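Local coordinates for HD domain protein (Enterococcus faecalis, PDB 4LRL) that probably hydrolyses deoxyribonucleoside triphosphates as an allosterically regulated, metal-binding HD-domain triphosphohydrolase, at residues S201-A206 and P395-R400; D207-L212 and G224-T229; R214-T219 and Y260-Q265. All coordinates share one frame; numbering follows the deposited sequence.

Contact 1: residues S201-A206 and P395-R400; sequences SSQIDA and PYDFYR
Gln203 reaches across to Asp397 and Tyr399, and nearly all of this small interface hangs on that one side chain. The tight part is buried. Chi1 of -76° sets CG anti to the carbonyl carbon and a second bend at chi2 folds the chain, which lays its methylenes against the edge of the Tyr399 ring: CG is in the ring plane, 3.7 Å from CD1 of Tyr399. The amide continues along the same edge, its OE1 lying 3.4 Å from Tyr399 CD1, with amide and ring planes 36° apart. On the less buried side, where Asp397 is partly exposed, Gln203 NE2 donates to Asp397 OD2 at 3.0 Å. The bond is nearly straight, 165° at the hydrogen; the oxygen stays close to the amide plane, although the carboxylate is steeply turned against the amide. Arg259 donates to Gln203 OE1, so both ends of the amide are engaged and its rotation is fixed. Asp397 uses its other oxygen, OD1, for a salt bridge with Arg208, while the phenol oxygen of Tyr399 bonds to Ile410 N and Glu421. A neutral amide between an arginine and an aspartate thus joins two loops through a polar network, with Asp397 probably kept ionised by Arg208.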
loop_
_atom_site.group_PDB
_atom_site.type_symbol
_atom_site.label_atom_id
_atom_site.label_comp_id
_atom_site.label_asym_id
_atom_site.label_seq_id
_atom_site.Cartn_x
_atom_site.Cartn_y
_atom_site.Cartn_z
ATOM N N SER C 201 -14.318 -25.125 -2.354
ATOM C CA SER C 201 -13.361 -25.779 -3.224
ATOM C C SER C 201 -13.793 -25.690 -4.676
ATOM O O SER C 201 -14.852 -26.194 -5.052
ATOM C CB SER C 201 -13.159 -27.235 -2.809
ATOM O OG SER C 201 -12.281 -27.874 -3.715
ATOM N N SER C 202 -12.969 -25.021 -5.471
ATOM C CA SER C 202 -13.192 -24.854 -6.901
ATOM C C SER C 202 -11.879 -24.352 -7.494
ATOM O O SER C 202 -10.820 -24.565 -6.903
ATOM C CB SER C 202 -14.349 -23.878 -7.174
ATOM O OG SER C 202 -14.026 -22.560 -6.761
ATOM N N GLN C 203 -11.936 -23.695 -8.647
ATOM C CA GLN C 203 -10.755 -23.052 -9.214
ATOM C C GLN C 203 -10.613 -21.613 -8.717
ATOM O O GLN C 203 -9.571 -20.974 -8.899
ATOM C CB GLN C 203 -10.750 -23.140 -10.739
ATOM C CG GLN C 203 -10.356 -24.533 -11.281
ATOM C CD GLN C 203 -8.940 -24.909 -10.894
ATOM O OE1 GLN C 203 -8.033 -24.083 -10.968
ATOM N NE2 GLN C 203 -8.742 -26.152 -10.474
ATOM N N ILE C 204 -11.652 -21.121 -8.048
ATOM C CA ILE C 204 -11.684 -19.752 -7.538
ATOM C C ILE C 204 -12.584 -19.707 -6.305
ATOM O O ILE C 204 -13.748 -19.326 -6.374
ATOM C CB ILE C 204 -12.143 -18.755 -8.657
ATOM C CG1 ILE C 204 -12.183 -17.303 -8.148
ATOM C CG2 ILE C 204 -13.473 -19.207 -9.282
ATOM C CD1 ILE C 204 -12.247 -16.270 -9.266
ATOM N N ASP C 205 -12.044 -20.132 -5.177
ATOM C CA ASP C 205 -12.835 -20.331 -3.971
ATOM C C ASP C 205 -12.256 -19.532 -2.792
ATOM O O ASP C 205 -11.182 -18.924 -2.912
ATOM C CB ASP C 205 -12.865 -21.822 -3.635
ATOM C CG ASP C 205 -11.470 -22.410 -3.484
ATOM O OD1 ASP C 205 -11.158 -23.387 -4.185
ATOM O OD2 ASP C 205 -10.667 -21.871 -2.684
ATOM N N ALA C 206 -12.955 -19.570 -1.657
ATOM C CA ALA C 206 -12.584 -18.808 -0.475
ATOM C C ALA C 206 -11.217 -19.224 0.079
ATOM O O ALA C 206 -10.513 -18.418 0.695
ATOM C CB ALA C 206 -13.651 -18.948 0.586
ATOM N N PRO C 395 1.583 -29.104 -3.718
ATOM C CA PRO C 395 0.128 -29.039 -3.609
ATOM C C PRO C 395 -0.486 -27.759 -4.196
ATOM O O PRO C 395 -1.367 -27.149 -3.584
ATOM C CB PRO C 395 -0.105 -29.112 -2.095
ATOM C CG PRO C 395 1.107 -28.510 -1.511
ATOM C CD PRO C 395 2.232 -28.917 -2.406
ATOM N N TYR C 396 -0.023 -27.371 -5.380
ATOM C CA TYR C 396 -0.555 -26.203 -6.077
ATOM C C TYR C 396 -0.872 -26.542 -7.538
ATOM O O TYR C 396 0.027 -26.698 -8.361
ATOM C CB TYR C 396 0.413 -25.023 -5.956
ATOM C CG TYR C 396 0.682 -24.637 -4.519
ATOM C CD1 TYR C 396 -0.230 -23.855 -3.809
ATOM C CD2 TYR C 396 1.828 -25.072 -3.860
ATOM C CE1 TYR C 396 -0.002 -23.507 -2.488
ATOM C CE2 TYR C 396 2.068 -24.727 -2.534
ATOM C CZ TYR C 396 1.146 -23.943 -1.856
ATOM O OH TYR C 396 1.360 -23.599 -0.545
ATOM N N ASP C 397 -2.162 -26.674 -7.836
ATOM C CA ASP C 397 -2.633 -27.032 -9.172
ATOM C C ASP C 397 -2.800 -25.807 -10.081
ATOM O O ASP C 397 -3.252 -24.748 -9.639
ATOM C CB ASP C 397 -3.950 -27.804 -9.072
ATOM C CG ASP C 397 -5.091 -26.961 -8.526
ATOM O OD1 ASP C 397 -4.936 -26.339 -7.451
ATOM O OD2 ASP C 397 -6.151 -26.919 -9.177
ATOM N N PHE C 398 -2.424 -25.962 -11.348
ATOM C CA PHE C 398 -2.581 -24.901 -12.342
ATOM C C PHE C 398 -4.004 -24.866 -12.879
ATOM O O PHE C 398 -4.720 -25.870 -12.814
ATOM C CB PHE C 398 -1.606 -25.102 -13.502
ATOM C CG PHE C 398 -0.191 -24.739 -13.170
ATOM C CD1 PHE C 398 0.224 -23.411 -13.196
ATOM C CD2 PHE C 398 0.729 -25.723 -12.832
ATOM C CE1 PHE C 398 1.539 -23.067 -12.892
ATOM C CE2 PHE C 398 2.048 -25.389 -12.523
ATOM C CZ PHE C 398 2.451 -24.058 -12.554
ATOM N N TYR C 399 -4.406 -23.713 -13.411
ATOM C CA TYR C 399 -5.707 -23.598 -14.054
ATOM C C TYR C 399 -5.701 -24.272 -15.434
ATOM O O TYR C 399 -5.087 -23.770 -16.372
ATOM C CB TYR C 399 -6.164 -22.132 -14.141
ATOM C CG TYR C 399 -7.580 -21.990 -14.650
ATOM C CD1 TYR C 399 -8.632 -22.657 -14.019
ATOM C CD2 TYR C 399 -7.872 -21.208 -15.768
ATOM C CE1 TYR C 399 -9.946 -22.556 -14.489
ATOM C CE2 TYR C 399 -9.183 -21.090 -16.245
ATOM C CZ TYR C 399 -10.216 -21.773 -15.600
ATOM O OH TYR C 399 -11.517 -21.681 -16.053
ATOM N N ARG C 400 -6.364 -25.422 -15.533
ATOM C CA ARG C 400 -6.507 -26.141 -16.803
ATOM C C ARG C 400 -7.965 -26.546 -17.024
ATOM O O ARG C 400 -8.351 -27.675 -16.714
ATOM C CB ARG C 400 -5.600 -27.373 -16.858
ATOM C CG ARG C 400 -5.471 -27.941 -18.267
ATOM C CD ARG C 400 -5.100 -29.418 -18.295
ATOM N NE ARG C 400 -3.818 -29.666 -17.642
ATOM C CZ ARG C 400 -3.001 -30.669 -17.939
ATOM N NH1 ARG C 400 -1.860 -30.796 -17.278
ATOM N NH2 ARG C 400 -3.310 -31.537 -18.896
#

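Contact 2: residues D207-L212 and G224-T229; sequences DRMDYL and GTFDLT. With NI (nickel (II) ion), chain N.
Met209 and Phe226 cross at about a right angle, the methionine lying across the outer end of the ring. CZ of Phe226 points at the helix, 4.0 Å from Met209 CB and 3.9 Å from the carbonyl oxygen Met209 O, which lies near the ring plane. One turn on, Leu212 sets its CB 4.1 Å from Phe226 CE2, also at the edge, so the phenyl rim is wedged against the helix between two side chains on successive turns. Phe226 CG sits between its backbone N and carbonyl carbon (chi1 60°), which places CZ and CE2 at the helix surface. Met209 SD makes an oblique Met-aromatic contact, 5.5 Å from the ring centroid and 66° off its normal. The same sulfur meets Leu228 CD1 at 4.0 Å, again with the side chains nearly perpendicular. Asp207 at the start of this helical segment turns elsewhere: its OD2 binds nickel at 2.1 Å, and OD1 accepts a hydrogen bond from a water that is also a nickel ligand. His90, His134 and Asp135 complete the protein ligands of the HD-type metal site. Around this contact, helix 206-219 also packs on helix 87-108, where Ile97 meets Met209, and on helix 249-267, whose Tyr255 touches Leu212 and meets the Phe226 ring edge-to-face.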
loop_
_atom_site.group_PDB
_atom_site.type_symbol
_atom_site.label_atom_id
_atom_site.label_comp_id
_atom_site.label_asym_id
_atom_site.label_seq_id
_atom_site.Cartn_x
_atom_site.Cartn_y
_atom_site.Cartn_z
ATOM N N ASP C 207 -10.852 -20.480 -0.179
ATOM C CA ASP C 207 -9.598 -21.071 0.287
ATOM C C ASP C 207 -8.424 -20.473 -0.496
ATOM O O ASP C 207 -7.509 -19.881 0.081
ATOM C CB ASP C 207 -9.682 -22.609 0.127
ATOM C CG ASP C 207 -8.456 -23.350 0.655
ATOM O OD1 ASP C 207 -8.363 -24.568 0.421
ATOM O OD2 ASP C 207 -7.584 -22.751 1.304
ATOM N N ARG C 208 -8.466 -20.616 -1.812
ATOM C CA ARG C 208 -7.460 -20.020 -2.686
ATOM C C ARG C 208 -7.375 -18.503 -2.504
ATOM O O ARG C 208 -6.273 -17.945 -2.414
ATOM C CB ARG C 208 -7.747 -20.367 -4.149
ATOM C CG ARG C 208 -7.814 -21.866 -4.437
ATOM C CD ARG C 208 -8.259 -22.053 -5.847
ATOM N NE ARG C 208 -8.477 -23.435 -6.271
ATOM C CZ ARG C 208 -7.520 -24.251 -6.704
ATOM N NH1 ARG C 208 -7.831 -25.475 -7.120
ATOM N NH2 ARG C 208 -6.253 -23.844 -6.731
ATOM N N MET C 209 -8.528 -17.843 -2.416
ATOM C CA MET C 209 -8.547 -16.384 -2.297
ATOM C C MET C 209 -7.844 -15.909 -1.018
ATOM O O MET C 209 -7.057 -14.970 -1.054
ATOM C CB MET C 209 -9.970 -15.823 -2.419
ATOM C CG MET C 209 -10.555 -15.970 -3.832
ATOM S SD MET C 209 -11.981 -14.910 -4.147
ATOM C CE MET C 209 -13.334 -15.928 -3.569
ATOM N N ASP C 210 -8.095 -16.579 0.098
ATOM C CA ASP C 210 -7.432 -16.190 1.326
ATOM C C ASP C 210 -5.927 -16.465 1.289
ATOM O O ASP C 210 -5.154 -15.579 1.609
ATOM C CB ASP C 210 -8.054 -16.836 2.559
ATOM C CG ASP C 210 -7.461 -16.281 3.843
ATOM O OD1 ASP C 210 -6.582 -16.951 4.419
ATOM O OD2 ASP C 210 -7.845 -15.159 4.257
ATOM N N TYR C 211 -5.500 -17.677 0.914
ATOM C CA TYR C 211 -4.064 -17.935 0.995
ATOM C C TYR C 211 -3.257 -17.116 0.001
ATOM O O TYR C 211 -2.160 -16.667 0.320
ATOM C CB TYR C 211 -3.674 -19.433 1.031
ATOM C CG TYR C 211 -3.862 -20.257 -0.219
ATOM C CD1 TYR C 211 -3.123 -20.013 -1.382
ATOM C CD2 TYR C 211 -4.733 -21.343 -0.213
ATOM C CE1 TYR C 211 -3.289 -20.813 -2.521
ATOM C CE2 TYR C 211 -4.908 -22.144 -1.341
ATOM C CZ TYR C 211 -4.185 -21.876 -2.489
ATOM O OH TYR C 211 -4.374 -22.692 -3.595
ATOM N N LEU C 212 -3.815 -16.865 -1.178
ATOM C CA LEU C 212 -3.109 -16.004 -2.136
ATOM C C LEU C 212 -2.864 -14.611 -1.551
ATOM O O LEU C 212 -1.743 -14.109 -1.590
ATOM C CB LEU C 212 -3.815 -15.942 -3.489
ATOM C CG LEU C 212 -3.787 -17.271 -4.275
ATOM C CD1 LEU C 212 -4.748 -17.223 -5.474
ATOM C CD2 LEU C 212 -2.374 -17.720 -4.722
ATOM N N GLY C 224 1.786 -9.299 -5.847
ATOM C CA GLY C 224 1.192 -10.589 -6.188
ATOM C C GLY C 224 -0.260 -10.714 -5.729
ATOM O O GLY C 224 -0.723 -11.819 -5.431
ATOM N N THR C 225 -0.975 -9.585 -5.670
ATOM C CA THR C 225 -2.357 -9.533 -5.162
ATOM C C THR C 225 -3.386 -9.068 -6.202
ATOM O O THR C 225 -3.081 -8.269 -7.099
ATOM C CB THR C 225 -2.488 -8.623 -3.897
ATOM O OG1 THR C 225 -2.072 -7.285 -4.202
ATOM C CG2 THR C 225 -1.646 -9.159 -2.748
ATOM N N PHE C 226 -4.603 -9.591 -6.067
ATOM C CA PHE C 226 -5.759 -9.193 -6.867
ATOM C C PHE C 226 -6.712 -8.428 -5.946
ATOM O O PHE C 226 -6.392 -8.177 -4.791
ATOM C CB PHE C 226 -6.457 -10.442 -7.407
ATOM C CG PHE C 226 -6.955 -11.358 -6.329
ATOM C CD1 PHE C 226 -8.281 -11.309 -5.917
ATOM C CD2 PHE C 226 -6.086 -12.242 -5.693
ATOM C CE1 PHE C 226 -8.736 -12.130 -4.900
ATOM C CE2 PHE C 226 -6.529 -13.070 -4.675
ATOM C CZ PHE C 226 -7.857 -13.016 -4.278
ATOM N N ASP C 227 -7.899 -8.097 -6.438
ATOM C CA ASP C 227 -8.854 -7.320 -5.652
ATOM C C ASP C 227 -10.057 -8.150 -5.199
ATOM O O ASP C 227 -10.966 -8.430 -5.992
ATOM C CB ASP C 227 -9.315 -6.094 -6.444
ATOM C CG ASP C 227 -10.123 -5.132 -5.605
ATOM O OD1 ASP C 227 -9.565 -4.570 -4.628
ATOM O OD2 ASP C 227 -11.316 -4.941 -5.926
ATOM N N LEU C 228 -10.056 -8.524 -3.920
ATOM C CA LEU C 228 -11.153 -9.292 -3.329
ATOM C C LEU C 228 -12.506 -8.598 -3.476
ATOM O O LEU C 228 -13.495 -9.236 -3.845
ATOM C CB LEU C 228 -10.880 -9.597 -1.847
ATOM C CG LEU C 228 -11.959 -10.391 -1.096
ATOM C CD1 LEU C 228 -12.230 -11.738 -1.753
ATOM C CD2 LEU C 228 -11.595 -10.577 0.362
ATOM N N THR C 229 -12.535 -7.297 -3.185
ATOM C CA THR C 229 -13.761 -6.501 -3.253
ATOM C C THR C 229 -14.404 -6.485 -4.643
ATOM O O THR C 229 -15.630 -6.494 -4.751
ATOM C CB THR C 229 -13.555 -5.065 -2.725
ATOM O OG1 THR C 229 -13.293 -5.113 -1.320
ATOM C CG2 THR C 229 -14.809 -4.215 -2.938
HETATM NI NI NI N . -6.803 -23.671 3.047
HETATM O O HOH W 1 -6.233 -25.362 1.863
HETATM O O HOH W 2 -4.414 -23.657 2.685
#

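Contact 3: residues R214-T219 and Y260-Q265; sequences RDAYFT and YQMYVQ. With TTP (thymidine-5'-triphosphate), chain S.
Met262 overlaps Asp215 and Ala216 with the sulfur and methyl at its tip, joining helix 206-219 of the HD domain, which carries a metal-binding aspartate near its start, to helix 249-267 of the HD-associated region. The backbones come closest at Ala216 and Met262, whose CA atoms are 7.3 Å apart. Ala216 contributes its short methyl, and Met262 SD rests 3.8 Å from Ala216 CB. The methionine is folded: chi2 and chi3 are both -58°, which bends the terminal methyl across the partner helix, where Met262 CE comes within 3.8 Å of both Asp215 CB and Ala216 N. The side chains meet through carbon and sulfur, and even Asp215 offers its methylene. Its carboxylate is directed to other partners, OD2 to the hydroxyl of Tyr267 and OD1 to His85. On the flank of the methionine, Leu212 and Tyr267 add further packing. Phe218 and Tyr217, on the same helical turn as Ala216, meet their counterparts in the third subunit, so helix 206-219 carries both this buried packing and part of a subunit interface. Farther along helix 249-267, within a wider pi-type turn, Gln265 lines the thymidine triphosphate pocket, its CG 3.1 Å from the base oxygen O4. The Gln265 amide nitrogen is bonded to Asp254 of the fourth subunit, which connects the wall of this nucleotide site to a neighbouring chain. The end of helix 206-219 is secured by Thr219, which bonds twice to the carbonyl of Asp215: Thr219 N at 3.0 Å and Thr219 OG1 at 2.8 Å approach Asp215 O from opposite faces of the carbonyl plane.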
loop_
_atom_site.group_PDB
_atom_site.type_symbol
_atom_site.label_atom_id
_atom_site.label_comp_id
_atom_site.label_asym_id
_atom_site.label_seq_id
_atom_site.Cartn_x
_atom_site.Cartn_y
_atom_site.Cartn_z
ATOM N N ARG C 214 -3.155 -13.691 1.745
ATOM C CA ARG C 214 -2.467 -13.792 3.027
ATOM C C ARG C 214 -0.992 -14.174 2.839
ATOM O O ARG C 214 -0.107 -13.603 3.485
ATOM C CB ARG C 214 -3.171 -14.814 3.936
ATOM C CG ARG C 214 -2.565 -14.943 5.357
ATOM C CD ARG C 214 -3.467 -15.798 6.294
ATOM N NE ARG C 214 -4.875 -15.404 6.176
ATOM C CZ ARG C 214 -5.439 -14.440 6.896
ATOM N NH1 ARG C 214 -6.710 -14.144 6.701
ATOM N NH2 ARG C 214 -4.740 -13.777 7.816
ATOM N N ASP C 215 -0.736 -15.145 1.965
ATOM C CA ASP C 215 0.639 -15.509 1.654
ATOM C C ASP C 215 1.405 -14.325 1.044
ATOM O O ASP C 215 2.561 -14.105 1.387
ATOM C CB ASP C 215 0.694 -16.734 0.755
ATOM C CG ASP C 215 0.138 -17.977 1.431
ATOM O OD1 ASP C 215 -0.080 -17.960 2.669
ATOM O OD2 ASP C 215 -0.090 -18.975 0.722
ATOM N N ALA C 216 0.744 -13.564 0.172
ATOM C CA ALA C 216 1.340 -12.358 -0.392
ATOM C C ALA C 216 1.591 -11.318 0.686
ATOM O O ALA C 216 2.656 -10.686 0.698
ATOM C CB ALA C 216 0.460 -11.774 -1.497
ATOM N N TYR C 217 0.615 -11.155 1.586
ATOM C CA TYR C 217 0.694 -10.148 2.628
ATOM C C TYR C 217 1.908 -10.384 3.520
ATOM O O TYR C 217 2.636 -9.441 3.840
ATOM C CB TYR C 217 -0.599 -10.092 3.463
ATOM C CG TYR C 217 -0.624 -8.949 4.471
ATOM C CD1 TYR C 217 -1.131 -7.696 4.124
ATOM C CD2 TYR C 217 -0.117 -9.118 5.764
ATOM C CE1 TYR C 217 -1.138 -6.628 5.047
ATOM C CE2 TYR C 217 -0.119 -8.077 6.688
ATOM C CZ TYR C 217 -0.626 -6.829 6.323
ATOM O OH TYR C 217 -0.624 -5.797 7.237
ATOM N N PHE C 218 2.133 -11.640 3.906
ATOM C CA PHE C 218 3.234 -11.981 4.829
ATOM C C PHE C 218 4.609 -12.158 4.172
ATOM O O PHE C 218 5.623 -11.798 4.766
ATOM C CB PHE C 218 2.873 -13.191 5.698
ATOM C CG PHE C 218 1.850 -12.878 6.754
ATOM C CD1 PHE C 218 0.493 -13.032 6.499
ATOM C CD2 PHE C 218 2.239 -12.403 7.997
ATOM C CE1 PHE C 218 -0.455 -12.733 7.460
ATOM C CE2 PHE C 218 1.280 -12.103 8.972
ATOM C CZ PHE C 218 -0.067 -12.264 8.692
ATOM N N THR C 219 4.653 -12.699 2.960
ATOM C CA THR C 219 5.932 -12.787 2.257
ATOM C C THR C 219 6.438 -11.403 1.848
ATOM O O THR C 219 7.642 -11.190 1.756
ATOM C CB THR C 219 5.867 -13.690 1.010
ATOM O OG1 THR C 219 4.884 -13.181 0.108
ATOM C CG2 THR C 219 5.529 -15.129 1.388
ATOM N N TYR C 260 -0.776 -17.233 -10.508
ATOM C CA TYR C 260 0.400 -17.647 -11.277
ATOM C C TYR C 260 1.690 -17.068 -10.696
ATOM O O TYR C 260 2.675 -17.783 -10.505
ATOM C CB TYR C 260 0.234 -17.240 -12.752
ATOM C CG TYR C 260 1.497 -17.291 -13.604
ATOM C CD1 TYR C 260 1.889 -18.464 -14.228
ATOM C CD2 TYR C 260 2.285 -16.156 -13.795
ATOM C CE1 TYR C 260 3.031 -18.516 -15.007
ATOM C CE2 TYR C 260 3.425 -16.202 -14.577
ATOM C CZ TYR C 260 3.792 -17.385 -15.181
ATOM O OH TYR C 260 4.928 -17.438 -15.960
ATOM N N GLN C 261 1.687 -15.762 -10.427
ATOM C CA GLN C 261 2.899 -15.129 -9.878
ATOM C C GLN C 261 3.292 -15.604 -8.477
ATOM O O GLN C 261 4.492 -15.751 -8.206
ATOM C CB GLN C 261 2.942 -13.596 -10.046
ATOM C CG GLN C 261 1.803 -12.819 -9.436
ATOM C CD GLN C 261 1.630 -11.429 -10.051
ATOM O OE1 GLN C 261 2.447 -10.972 -10.859
ATOM N NE2 GLN C 261 0.545 -10.750 -9.668
ATOM N N MET C 262 2.304 -15.898 -7.618
ATOM C CA MET C 262 2.576 -16.523 -6.311
ATOM C C MET C 262 3.257 -17.905 -6.466
ATOM O O MET C 262 4.273 -18.167 -5.814
ATOM C CB MET C 262 1.312 -16.635 -5.450
ATOM C CG MET C 262 0.805 -15.329 -4.811
ATOM S SD MET C 262 1.975 -14.455 -3.718
ATOM C CE MET C 262 2.277 -15.776 -2.536
ATOM N N TYR C 263 2.699 -18.770 -7.323
ATOM C CA TYR C 263 3.299 -20.079 -7.649
ATOM C C TYR C 263 4.768 -19.950 -8.012
ATOM O O TYR C 263 5.622 -20.509 -7.319
ATOM C CB TYR C 263 2.580 -20.757 -8.820
ATOM C CG TYR C 263 1.231 -21.381 -8.512
ATOM C CD1 TYR C 263 0.405 -20.871 -7.507
ATOM C CD2 TYR C 263 0.758 -22.457 -9.267
ATOM C CE1 TYR C 263 -0.834 -21.430 -7.235
ATOM C CE2 TYR C 263 -0.492 -23.024 -9.007
ATOM C CZ TYR C 263 -1.278 -22.498 -7.982
ATOM O OH TYR C 263 -2.517 -23.031 -7.708
ATOM N N VAL C 264 5.049 -19.196 -9.086
ATOM C CA VAL C 264 6.399 -19.083 -9.652
ATOM C C VAL C 264 7.406 -18.365 -8.752
ATOM O O VAL C 264 8.580 -18.730 -8.739
ATOM C CB VAL C 264 6.426 -18.463 -11.093
ATOM C CG1 VAL C 264 5.698 -19.354 -12.081
ATOM C CG2 VAL C 264 5.857 -17.048 -11.124
ATOM N N GLN C 265 6.946 -17.369 -7.999
ATOM C CA GLN C 265 7.827 -16.525 -7.197
ATOM C C GLN C 265 7.982 -17.030 -5.773
ATOM O O GLN C 265 9.039 -16.847 -5.162
ATOM C CB GLN C 265 7.325 -15.082 -7.171
ATOM C CG GLN C 265 7.588 -14.328 -8.463
ATOM C CD GLN C 265 6.666 -13.123 -8.663
ATOM O OE1 GLN C 265 6.123 -12.564 -7.704
ATOM N NE2 GLN C 265 6.491 -12.718 -9.928
HETATM P PA TTP S . 16.681 -14.586 -4.258
HETATM O O1A TTP S . 17.933 -14.682 -3.427
HETATM O O2A TTP S . 15.927 -15.841 -4.604
HETATM O O3A TTP S . 16.953 -13.799 -5.648
HETATM P PB TTP S . 17.847 -12.458 -5.897
HETATM O O1B TTP S . 17.487 -11.422 -4.857
HETATM O O2B TTP S . 17.642 -12.049 -7.339
HETATM O O3B TTP S . 19.411 -12.873 -5.665
HETATM P PG TTP S . 20.106 -14.353 -5.713
HETATM O O1G TTP S . 21.549 -14.032 -6.061
HETATM O O2G TTP S . 19.357 -15.123 -6.790
HETATM O O3G TTP S . 19.980 -14.940 -4.326
HETATM O "O5'" TTP S . 15.662 -13.617 -3.484
HETATM C "C5'" TTP S . 16.031 -12.869 -2.324
HETATM C "C4'" TTP S . 14.772 -12.356 -1.638
HETATM O "O4'" TTP S . 13.884 -11.820 -2.625
HETATM C "C3'" TTP S . 14.040 -13.477 -0.918
HETATM O "O3'" TTP S . 13.628 -13.081 0.386
HETATM C "C2'" TTP S . 12.789 -13.716 -1.731
HETATM C "C1'" TTP S . 12.598 -12.435 -2.527
HETATM N N1 TTP S . 12.036 -12.748 -3.844
HETATM C C2 TTP S . 10.853 -12.085 -4.304
HETATM O O2 TTP S . 10.281 -11.217 -3.595
HETATM N N3 TTP S . 10.345 -12.390 -5.518
HETATM C C4 TTP S . 10.941 -13.317 -6.294
HETATM O O4 TTP S . 10.442 -13.575 -7.414
HETATM C C5 TTP S . 12.104 -13.982 -5.861
HETATM C C5M TTP S . 12.797 -15.028 -6.710
HETATM C C6 TTP S . 12.637 -13.678 -4.614
#

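In the fold
From the N terminus, the chain first passes the loop 201-206 and enters helix 206-219, whose two halves serve contact 2 and contact 3. Contact 2 closes a short loop when 224-229 folds back on the first half of the helix. Contact 3 closes a longer one through 260-265 of helix 249-267; because its segments alternate with those of contact 2, the two loops cross. Both nest within the long excursion closed by contact 1, where 395-400 returns to the loop preceding the helix. Arg208 joins contacts 1 and 2, Tyr263 joins contacts 1 and 3, and Leu212 packing on Met262 joins contacts 2 and 3, binding the metal-site helix to later parts of the chain.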